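Local coordinates for protein lipoxygenase (Cyanothece sp., PDB 5EK8) that probably dioxygenates polyunsaturated fatty acids at a non-heme iron centre, acting as a 9R-lipoxygenase, at residues P167-P170 with F171-F175; F297-D301 with G302-P306; K217-L221 with T222-A226. All coordinates share one frame; numbering follows the deposited sequence.

Contact 1 of 3, residues P167-P170 with F171-F175; sequences PNSP and FARIF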
ATOM      1  N   PRO A 167       9.920   4.158  15.037  1.00 60.63           N
ATOM      2  CA  PRO A 167       9.536   3.855  16.421  1.00 63.19           C
ATOM      3  C   PRO A 167       8.353   4.685  16.917  1.00 68.64           C
ATOM      4  O   PRO A 167       7.899   4.491  18.043  1.00 73.42           O
ATOM      5  CB  PRO A 167      10.799   4.199  17.209  1.00 59.28           C
ATOM      6  CG  PRO A 167      11.407   5.315  16.430  1.00 60.15           C
ATOM      7  CD  PRO A 167      11.090   5.051  14.973  1.00 60.12           C
ATOM      8  N   ASN A 168       7.862   5.595  16.082  1.00 73.96           N
ATOM      9  CA  ASN A 168       6.757   6.466  16.464  1.00 72.33           C
ATOM     10  C   ASN A 168       5.430   6.029  15.864  1.00 70.05           C
ATOM     11  O   ASN A 168       4.382   6.598  16.171  1.00 73.75           O
ATOM     12  CB  ASN A 168       7.057   7.905  16.056  1.00 73.50           C
ATOM     13  CG  ASN A 168       8.151   8.527  16.896  1.00 81.09           C
ATOM     14  OD1 ASN A 168       8.192   8.340  18.114  1.00 82.91           O
ATOM     15  ND2 ASN A 168       9.053   9.261  16.250  1.00 84.25           N
ATOM     16  N   SER A 169       5.475   5.014  15.010  1.00 61.36           N
ATOM     17  CA  SER A 169       4.263   4.519  14.372  1.00 56.79           C
ATOM     18  C   SER A 169       3.683   3.336  15.125  1.00 54.25           C
ATOM     19  O   SER A 169       4.421   2.512  15.661  1.00 55.15           O
ATOM     20  CB  SER A 169       4.535   4.114  12.922  1.00 54.90           C
ATOM     21  OG  SER A 169       3.384   3.525  12.339  1.00 52.70           O
ATOM     22  N   PRO A 170       2.346   3.255  15.169  1.00 50.84           N
ATOM     23  CA  PRO A 170       1.649   2.063  15.664  1.00 46.62           C
ATOM     24  C   PRO A 170       1.785   0.902  14.682  1.00 48.20           C
ATOM     25  O   PRO A 170       1.323  -0.206  14.950  1.00 50.98           O
ATOM     26  CB  PRO A 170       0.194   2.527  15.773  1.00 46.98           C
ATOM     27  CG  PRO A 170       0.081   3.662  14.798  1.00 43.51           C
ATOM     28  CD  PRO A 170       1.413   4.347  14.834  1.00 45.83           C
ATOM     29  N   PHE A 171       2.413   1.171  13.541  1.00 49.12           N
ATOM     30  CA  PHE A 171       2.583   0.172  12.498  1.00 45.83           C
ATOM     31  C   PHE A 171       4.055  -0.054  12.197  1.00 45.59           C
ATOM     32  O   PHE A 171       4.901   0.788  12.500  1.00 50.82           O
ATOM     33  CB  PHE A 171       1.854   0.597  11.224  1.00 43.23           C
ATOM     34  CG  PHE A 171       0.424   1.006  11.446  1.00 44.45           C
ATOM     35  CD1 PHE A 171      -0.508   0.091  11.911  1.00 44.84           C
ATOM     36  CD2 PHE A 171       0.008   2.302  11.173  1.00 42.00           C
ATOM     37  CE1 PHE A 171      -1.827   0.462  12.107  1.00 44.06           C
ATOM     38  CE2 PHE A 171      -1.310   2.680  11.365  1.00 39.26           C
ATOM     39  CZ  PHE A 171      -2.231   1.757  11.832  1.00 40.09           C
ATOM     40  N   ALA A 172       4.361  -1.201  11.608  1.00 37.10           N
ATOM     41  CA  ALA A 172       5.708  -1.448  11.123  1.00 37.20           C
ATOM     42  C   ALA A 172       5.936  -0.684   9.819  1.00 43.63           C
ATOM     43  O   ALA A 172       5.455  -1.079   8.754  1.00 46.27           O
ATOM     44  CB  ALA A 172       5.937  -2.921  10.925  1.00 35.26           C
ATOM     45  N   ARG A 173       6.659   0.427   9.922  1.00 45.02           N
ATOM     46  CA  ARG A 173       6.928   1.301   8.786  1.00 43.39           C
ATOM     47  C   ARG A 173       8.391   1.729   8.786  1.00 45.10           C
ATOM     48  O   ARG A 173       9.072   1.644   9.812  1.00 43.36           O
ATOM     49  CB  ARG A 173       6.024   2.534   8.827  1.00 41.68           C
ATOM     50  CG  ARG A 173       4.542   2.225   8.937  1.00 45.24           C
ATOM     51  CD  ARG A 173       3.720   3.478   8.719  1.00 46.34           C
ATOM     52  NE  ARG A 173       4.088   4.100   7.453  1.00 52.40           N
ATOM     53  CZ  ARG A 173       3.640   5.275   7.030  1.00 53.74           C
ATOM     54  NH1 ARG A 173       2.793   5.976   7.775  1.00 56.56           N
ATOM     55  NH2 ARG A 173       4.051   5.748   5.864  1.00 51.14           N
ATOM     56  N   ILE A 174       8.872   2.191   7.638  1.00 43.08           N
ATOM     57  CA  ILE A 174      10.236   2.694   7.549  1.00 40.32           C
ATOM     58  C   ILE A 174      10.307   4.067   8.206  1.00 37.52           C
ATOM     59  O   ILE A 174       9.320   4.802   8.237  1.00 38.18           O
ATOM     60  CB  ILE A 174      10.723   2.774   6.084  1.00 41.49           C
ATOM     61  CG1 ILE A 174      12.242   2.956   6.037  1.00 44.75           C
ATOM     62  CG2 ILE A 174      10.008   3.888   5.331  1.00 37.09           C
ATOM     63  CD1 ILE A 174      12.825   2.892   4.645  1.00 45.65           C
ATOM     64  N   PHE A 175      11.464   4.404   8.760  1.00 40.56           N
ATOM     65  CA  PHE A 175      11.659   5.734   9.314  1.00 45.20           C
ATOM     66  C   PHE A 175      12.115   6.671   8.204  1.00 52.51           C
ATOM     67  O   PHE A 175      13.216   6.535   7.673  1.00 54.73           O
ATOM     68  CB  PHE A 175      12.672   5.714  10.460  1.00 44.85           C
ATOM     69  CG  PHE A 175      12.885   7.056  11.100  1.00 43.55           C
ATOM     70  CD1 PHE A 175      11.835   7.716  11.716  1.00 42.52           C
ATOM     71  CD2 PHE A 175      14.135   7.658  11.085  1.00 45.36           C
ATOM     72  CE1 PHE A 175      12.026   8.954  12.306  1.00 46.31           C
ATOM     73  CE2 PHE A 175      14.335   8.898  11.677  1.00 45.53           C
ATOM     74  CZ  PHE A 175      13.279   9.543  12.291  1.00 46.56           C
TER
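Ser169 holds OG anti to its own backbone N (chi1 175°), and this turns the hydroxyl forward onto the backbone amide of Phe171. Phe171 N donates to Ser169 OG at 2.8 Å with an N-H...O angle of 154°, a side chain to i+2 amide bond that makes an ST turn through Pro170. The same hydroxyl oxygen also lies alongside the aliphatic part of Arg173, with Arg173 CD 3.6 Å from Ser169 OG. Phe171 places CG beside its backbone N (chi1 -50°), which swings the ring back beneath the preceding proline. Pro170 CG sits over one face of that ring, 4.0 Å from the Phe171 ring centroid and offset toward the rim, a CH-pi contact between neighbours in sequence. The ring also packs on Cys428, Thr429 and Val432 of helix 421-432. A serine in place of Phe171 would probably leave Pro170 CG without its aromatic face and open a gap against that helix. At the other end of the loop, Pro167 CD and Phe175 CD1 approach to 4.3 Å, a looser apolar contact between exposed residues. Arg173 points its guanidinium group into salt bridges with Asp402 and Glu368, and its side chain is about 8 Å from that of the iron ligand His364 and about 12 Å from the iron. The chain doubles back here in a loop between strand 152-160 and helix 188-214, and Phe171 also touches Val365 of helix 337-377, the helix that carries His364.

Contact 2 of 3, residues F297-D301 with G302-P306; sequences FVLKD and GKLFP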
ATOM      1  N   PHE A 297     -29.966  -8.642   2.180  1.00 54.57           N
ATOM      2  CA  PHE A 297     -30.173  -9.143   0.828  1.00 50.28           C
ATOM      3  C   PHE A 297     -30.739 -10.550   0.889  1.00 52.20           C
ATOM      4  O   PHE A 297     -30.582 -11.240   1.885  1.00 54.63           O
ATOM      5  CB  PHE A 297     -28.864  -9.137   0.034  1.00 42.97           C
ATOM      6  CG  PHE A 297     -28.112  -7.838   0.110  1.00 41.93           C
ATOM      7  CD1 PHE A 297     -28.284  -6.864  -0.860  1.00 43.04           C
ATOM      8  CD2 PHE A 297     -27.231  -7.590   1.154  1.00 44.16           C
ATOM      9  CE1 PHE A 297     -27.592  -5.668  -0.794  1.00 43.08           C
ATOM     10  CE2 PHE A 297     -26.537  -6.395   1.226  1.00 46.44           C
ATOM     11  CZ  PHE A 297     -26.717  -5.433   0.248  1.00 45.56           C
ATOM     12  N   VAL A 298     -31.416 -10.970  -0.170  1.00 55.12           N
ATOM     13  CA  VAL A 298     -31.872 -12.347  -0.261  1.00 56.78           C
ATOM     14  C   VAL A 298     -31.305 -12.961  -1.539  1.00 58.88           C
ATOM     15  O   VAL A 298     -31.071 -12.260  -2.525  1.00 57.54           O
ATOM     16  CB  VAL A 298     -33.417 -12.448  -0.242  1.00 57.93           C
ATOM     17  CG1 VAL A 298     -34.022 -11.861  -1.536  1.00 51.04           C
ATOM     18  CG2 VAL A 298     -33.861 -13.892  -0.022  1.00 37.68           C
ATOM     19  N   LEU A 299     -31.055 -14.264  -1.509  1.00 58.62           N
ATOM     20  CA  LEU A 299     -30.539 -14.968  -2.673  1.00 56.62           C
ATOM     21  C   LEU A 299     -31.644 -15.803  -3.305  1.00 62.11           C
ATOM     22  O   LEU A 299     -32.143 -16.753  -2.701  1.00 65.08           O
ATOM     23  CB  LEU A 299     -29.355 -15.852  -2.286  1.00 53.42           C
ATOM     24  CG  LEU A 299     -28.689 -16.636  -3.418  1.00 52.19           C
ATOM     25  CD1 LEU A 299     -27.914 -15.706  -4.339  1.00 53.31           C
ATOM     26  CD2 LEU A 299     -27.787 -17.722  -2.853  1.00 46.66           C
ATOM     27  N   LYS A 300     -32.034 -15.435  -4.520  1.00 66.27           N
ATOM     28  CA  LYS A 300     -33.089 -16.148  -5.226  1.00 67.59           C
ATOM     29  C   LYS A 300     -32.614 -16.527  -6.620  1.00 66.77           C
ATOM     30  O   LYS A 300     -32.398 -15.661  -7.466  1.00 73.85           O
ATOM     31  CB  LYS A 300     -34.359 -15.295  -5.295  1.00 73.10           C
ATOM     32  CG  LYS A 300     -35.623 -16.028  -4.867  1.00 82.32           C
ATOM     33  CD  LYS A 300     -36.586 -15.108  -4.119  0.98 87.33           C
ATOM     34  CE  LYS A 300     -36.983 -13.900  -4.957  1.00 90.04           C
ATOM     35  NZ  LYS A 300     -37.891 -12.972  -4.220  1.00 91.90           N
ATOM     36  N   ASP A 301     -32.430 -17.825  -6.836  1.00 62.84           N
ATOM     37  CA  ASP A 301     -32.034 -18.368  -8.136  1.00 64.56           C
ATOM     38  C   ASP A 301     -30.699 -17.820  -8.643  1.00 65.94           C
ATOM     39  O   ASP A 301     -30.538 -17.564  -9.837  1.00 68.15           O
ATOM     40  CB  ASP A 301     -33.123 -18.099  -9.176  1.00 64.03           C
ATOM     41  CG  ASP A 301     -34.482 -18.617  -8.746  1.00 66.03           C
ATOM     42  OD1 ASP A 301     -34.549 -19.725  -8.169  1.00 66.57           O
ATOM     43  OD2 ASP A 301     -35.483 -17.906  -8.982  1.00 66.27           O
ATOM     44  N   GLY A 302     -29.746 -17.653  -7.735  1.00 62.95           N
ATOM     45  CA  GLY A 302     -28.408 -17.217  -8.097  1.00 66.01           C
ATOM     46  C   GLY A 302     -28.291 -15.719  -8.290  1.00 69.09           C
ATOM     47  O   GLY A 302     -27.314 -15.225  -8.855  1.00 72.05           O
ATOM     48  N   LYS A 303     -29.298 -14.992  -7.819  1.00 69.43           N
ATOM     49  CA  LYS A 303     -29.286 -13.537  -7.880  1.00 68.20           C
ATOM     50  C   LYS A 303     -29.463 -12.975  -6.476  1.00 66.97           C
ATOM     51  O   LYS A 303     -30.152 -13.570  -5.647  1.00 66.69           O
ATOM     52  CB  LYS A 303     -30.391 -13.018  -8.802  1.00 71.95           C
ATOM     53  CG  LYS A 303     -29.998 -11.818  -9.649  1.00 75.72           C
ATOM     54  CD  LYS A 303     -29.347 -12.256 -10.954  1.00 77.61           C
ATOM     55  CE  LYS A 303     -28.902 -11.062 -11.786  1.00 77.16           C
ATOM     56  NZ  LYS A 303     -28.181 -11.496 -13.015  1.00 77.41           N
ATOM     57  N   LEU A 304     -28.836 -11.835  -6.208  1.00 64.07           N
ATOM     58  CA  LEU A 304     -28.997 -11.167  -4.922  1.00 58.57           C
ATOM     59  C   LEU A 304     -29.862  -9.919  -5.051  1.00 53.41           C
ATOM     60  O   LEU A 304     -29.529  -9.001  -5.794  1.00 56.32           O
ATOM     61  CB  LEU A 304     -27.633 -10.797  -4.334  1.00 59.10           C
ATOM     62  CG  LEU A 304     -26.896 -11.855  -3.514  1.00 57.47           C
ATOM     63  CD1 LEU A 304     -25.520 -11.345  -3.132  1.00 55.90           C
ATOM     64  CD2 LEU A 304     -27.700 -12.219  -2.272  1.00 58.00           C
ATOM     65  N   PHE A 305     -30.974  -9.895  -4.324  1.00 47.54           N
ATOM     66  CA  PHE A 305     -31.856  -8.736  -4.294  1.00 48.77           C
ATOM     67  C   PHE A 305     -31.833  -8.107  -2.907  1.00 53.14           C
ATOM     68  O   PHE A 305     -31.810  -8.822  -1.908  1.00 59.08           O
ATOM     69  CB  PHE A 305     -33.291  -9.132  -4.664  1.00 49.59           C
ATOM     70  CG  PHE A 305     -33.393  -9.956  -5.917  1.00 51.23           C
ATOM     71  CD1 PHE A 305     -33.601  -9.348  -7.147  1.00 46.52           C
ATOM     72  CD2 PHE A 305     -33.284 -11.337  -5.867  1.00 51.47           C
ATOM     73  CE1 PHE A 305     -33.693 -10.101  -8.299  1.00 42.71           C
ATOM     74  CE2 PHE A 305     -33.374 -12.093  -7.015  1.00 51.70           C
ATOM     75  CZ  PHE A 305     -33.581 -11.475  -8.235  1.00 45.91           C
ATOM     76  N   PRO A 306     -31.854  -6.768  -2.836  1.00 52.40           N
ATOM     77  CA  PRO A 306     -31.889  -6.102  -1.528  1.00 51.17           C
ATOM     78  C   PRO A 306     -33.280  -6.159  -0.905  1.00 52.88           C
ATOM     79  O   PRO A 306     -34.256  -5.801  -1.559  1.00 56.05           O
ATOM     80  CB  PRO A 306     -31.487  -4.666  -1.858  1.00 51.89           C
ATOM     81  CG  PRO A 306     -31.961  -4.465  -3.267  1.00 52.87           C
ATOM     82  CD  PRO A 306     -31.871  -5.807  -3.954  1.00 53.30           C
TER
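Phe297 and Leu299 share Leu304 on the buried face of this strand pair: Leu304 CD2 is 4.0 Å from Phe297 CB and also 4.0 Å from Leu299 CB. Leu304 reaches both because its CG is anti to the carbonyl carbon (chi1 -86°), which carries CD2 over the neighbouring strand. Beside them the Phe297 ring meets Pro306, with Phe297 CD1 4.0 Å from Pro306 CB. Helix 247-256 covers this face through Phe250 and Val251, while Phe273 of the adjacent strand 272-277 packs alongside Leu299 and Leu304. The two strands form an antiparallel beta hairpin, turned through Asp301 and Gly302, both with positive phi, in a type I' turn. Val298 and Phe305 form a regular hydrogen-bonded pair, Val298 N giving to Phe305 O at 2.8 Å and Phe305 N to Val298 O at 3.0 Å, both nearly straight. Toward the turn the ladder slackens: Lys300 N still reaches Lys303 O at 2.9 Å, but Lys303 N to Lys300 O is longer and bent, its donor above the carbonyl plane. The face bearing Val298, Lys300 and Phe305 is also the more open one. There Lys300 CB lies 3.8 Å from Phe305 CE2, and the Phe305 ring turns an edge toward Lys300 O. Lys303 extends away from the hairpin, and its NZ makes a salt bridge with Asp449.

Contact 3 of 3, residues K217-L221 with T222-A226; sequences KEPSL and TQIQA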
ATOM      1  N   LYS A 217     -20.714  29.197  -0.706  1.00 77.91           N
ATOM      2  CA  LYS A 217     -21.696  28.263  -1.250  1.00 77.24           C
ATOM      3  C   LYS A 217     -21.387  27.924  -2.707  1.00 73.80           C
ATOM      4  O   LYS A 217     -22.078  27.117  -3.331  1.00 72.60           O
ATOM      5  CB  LYS A 217     -23.108  28.842  -1.130  1.00 84.66           C
ATOM      6  CG  LYS A 217     -23.187  30.119  -0.307  1.00 94.05           C
ATOM      7  CD  LYS A 217     -24.628  30.529  -0.038  1.00 99.99           C
ATOM      8  CE  LYS A 217     -24.689  31.757   0.861  1.00104.32           C
ATOM      9  NZ  LYS A 217     -23.952  31.533   2.139  1.00105.03           N
ATOM     10  N   GLU A 218     -20.342  28.542  -3.240  1.00 72.66           N
ATOM     11  CA  GLU A 218     -19.927  28.295  -4.614  1.00 75.69           C
ATOM     12  C   GLU A 218     -18.521  27.699  -4.625  1.00 73.49           C
ATOM     13  O   GLU A 218     -17.778  27.872  -3.664  1.00 74.23           O
ATOM     14  CB  GLU A 218     -19.997  29.590  -5.437  1.00 79.05           C
ATOM     15  CG  GLU A 218     -21.273  29.714  -6.264  1.00 78.64           C
ATOM     16  CD  GLU A 218     -21.405  31.062  -6.935  1.00 85.85           C
ATOM     17  OE1 GLU A 218     -20.542  31.929  -6.689  1.00 89.13           O
ATOM     18  OE2 GLU A 218     -22.370  31.255  -7.706  1.00 90.42           O
ATOM     19  N   PRO A 219     -18.156  26.972  -5.698  1.00 71.77           N
ATOM     20  CA  PRO A 219     -18.969  26.666  -6.883  1.00 72.21           C
ATOM     21  C   PRO A 219     -20.034  25.613  -6.602  1.00 72.36           C
ATOM     22  O   PRO A 219     -19.919  24.872  -5.628  1.00 74.87           O
ATOM     23  CB  PRO A 219     -17.939  26.147  -7.888  1.00 69.59           C
ATOM     24  CG  PRO A 219     -16.868  25.565  -7.046  1.00 67.97           C
ATOM     25  CD  PRO A 219     -16.799  26.407  -5.804  1.00 67.73           C
ATOM     26  N   SER A 220     -21.063  25.564  -7.440  1.00 70.44           N
ATOM     27  CA  SER A 220     -22.109  24.561  -7.306  1.00 65.73           C
ATOM     28  C   SER A 220     -21.530  23.164  -7.464  1.00 61.89           C
ATOM     29  O   SER A 220     -20.429  22.996  -7.990  1.00 60.57           O
ATOM     30  CB  SER A 220     -23.210  24.793  -8.344  1.00 68.21           C
ATOM     31  OG  SER A 220     -22.713  24.632  -9.662  1.00 68.01           O
ATOM     32  N   LEU A 221     -22.274  22.161  -7.013  1.00 59.29           N
ATOM     33  CA  LEU A 221     -21.863  20.779  -7.200  1.00 51.56           C
ATOM     34  C   LEU A 221     -21.887  20.418  -8.678  1.00 51.29           C
ATOM     35  O   LEU A 221     -21.058  19.646  -9.160  1.00 52.81           O
ATOM     36  CB  LEU A 221     -22.764  19.843  -6.408  1.00 48.71           C
ATOM     37  CG  LEU A 221     -22.021  19.013  -5.363  1.00 50.13           C
ATOM     38  CD1 LEU A 221     -21.448  19.903  -4.264  1.00 45.99           C
ATOM     39  CD2 LEU A 221     -22.945  17.949  -4.796  1.00 50.30           C
ATOM     40  N   THR A 222     -22.843  20.999  -9.393  1.00 53.48           N
ATOM     41  CA  THR A 222     -22.958  20.812 -10.834  1.00 57.92           C
ATOM     42  C   THR A 222     -21.723  21.324 -11.575  1.00 52.00           C
ATOM     43  O   THR A 222     -21.194  20.654 -12.468  1.00 46.59           O
ATOM     44  CB  THR A 222     -24.198  21.526 -11.380  1.00 60.44           C
ATOM     45  OG1 THR A 222     -25.352  21.097 -10.645  1.00 58.95           O
ATOM     46  CG2 THR A 222     -24.382  21.215 -12.856  1.00 59.92           C
ATOM     47  N   GLN A 223     -21.268  22.512 -11.189  1.00 50.52           N
ATOM     48  CA  GLN A 223     -20.099  23.135 -11.801  1.00 56.16           C
ATOM     49  C   GLN A 223     -18.815  22.353 -11.511  1.00 59.29           C
ATOM     50  O   GLN A 223     -17.991  22.138 -12.407  1.00 62.38           O
ATOM     51  CB  GLN A 223     -19.962  24.575 -11.313  1.00 63.00           C
ATOM     52  CG  GLN A 223     -18.859  25.361 -11.986  1.00 72.92           C
ATOM     53  CD  GLN A 223     -18.797  26.791 -11.490  1.00 82.53           C
ATOM     54  OE1 GLN A 223     -19.786  27.326 -10.982  1.00 86.75           O
ATOM     55  NE2 GLN A 223     -17.629  27.415 -11.619  1.00 84.72           N
ATOM     56  N   ILE A 224     -18.651  21.933 -10.256  1.00 55.79           N
ATOM     57  CA  ILE A 224     -17.498  21.131  -9.852  1.00 47.98           C
ATOM     58  C   ILE A 224     -17.468  19.824 -10.625  1.00 46.41           C
ATOM     59  O   ILE A 224     -16.423  19.418 -11.138  1.00 48.74           O
ATOM     60  CB  ILE A 224     -17.513  20.819  -8.339  1.00 42.51           C
ATOM     61  CG1 ILE A 224     -17.351  22.101  -7.529  1.00 44.80           C
ATOM     62  CG2 ILE A 224     -16.399  19.846  -7.972  1.00 35.65           C
ATOM     63  CD1 ILE A 224     -17.454  21.883  -6.041  1.00 46.32           C
ATOM     64  N   GLN A 225     -18.621  19.171 -10.716  1.00 43.46           N
ATOM     65  CA  GLN A 225     -18.702  17.903 -11.425  1.00 42.74           C
ATOM     66  C   GLN A 225     -18.371  18.080 -12.906  1.00 46.65           C
ATOM     67  O   GLN A 225     -17.586  17.318 -13.468  1.00 46.14           O
ATOM     68  CB  GLN A 225     -20.083  17.285 -11.267  1.00 39.83           C
ATOM     69  CG  GLN A 225     -20.125  15.818 -11.639  1.00 44.47           C
ATOM     70  CD  GLN A 225     -19.446  14.936 -10.604  1.00 50.35           C
ATOM     71  OE1 GLN A 225     -20.025  14.618  -9.557  1.00 53.74           O
ATOM     72  NE2 GLN A 225     -18.212  14.538 -10.888  1.00 48.11           N
ATOM     73  N   ALA A 226     -18.970  19.095 -13.524  1.00 47.82           N
ATOM     74  CA  ALA A 226     -18.731  19.398 -14.933  1.00 48.84           C
ATOM     75  C   ALA A 226     -17.260  19.670 -15.228  1.00 50.15           C
ATOM     76  O   ALA A 226     -16.730  19.205 -16.238  1.00 51.11           O
ATOM     77  CB  ALA A 226     -19.572  20.589 -15.365  1.00 44.31           C
TER
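An N-cap and a hydrophobic staple together start helix 221-227, with Ser220 as the capping residue and Pro219 and Ile224 as the staple pair that flanks it. Ser220 carries OG between its backbone N and carbonyl carbon (chi1 64°), from where the hydroxyl reaches forward to the first turn of the helix. Gln223 N donates to Ser220 OG at 3.0 Å, with an angle of 153° at the hydrogen, and so an amide of the first turn gains a side-chain acceptor. The backbone of the cap then enters the regular i to i+4 pattern: Ile224 N gives to Ser220 O at 3.1 Å, and Gln225 N to Leu221 O at 2.9 Å. Just before the cap, the chain arrives through a cis peptide bond between Glu218 and Pro219, and the proline ring faces the helix. Pro219 CG meets Ile224 CG1 at 3.5 Å, the two side chains crossing at about a right angle, and this apolar pair is sheltered by His208 of helix 188-214, while Ile224 also packs on Ala611 and Thr612 of helix 608-623. Leu221 lies against Ala611 as well, and against Leu584, and Gln225 is bound through its amide, OE1 to Leu584 N and NE2 to Gly582 O. Gln223, with its chain extended beyond CG, lays its amide beside the proline ring, Gln223 CD standing 3.8 Å from Pro219 CB.

From the N terminus the contacts come in the order 1, 3, 2, each completed before the next begins, so none encloses or crosses another. Contact 1 bends the loop that leads from strand 152-160 to helix 188-214 and sets it against helices 337-377 and 421-432. After helix 188-214, contact 3 caps helix 221-227 and seats it between helices 188-214 and 608-623. Contact 2 closes the hairpin of strands 291-300 and 303-313, within an antiparallel sheet that packs on helix 247-256. Contacts 1 and 2 lie on opposite sides of the chain's centre. The three centres are about 38 to 44 Å apart, and none touches another.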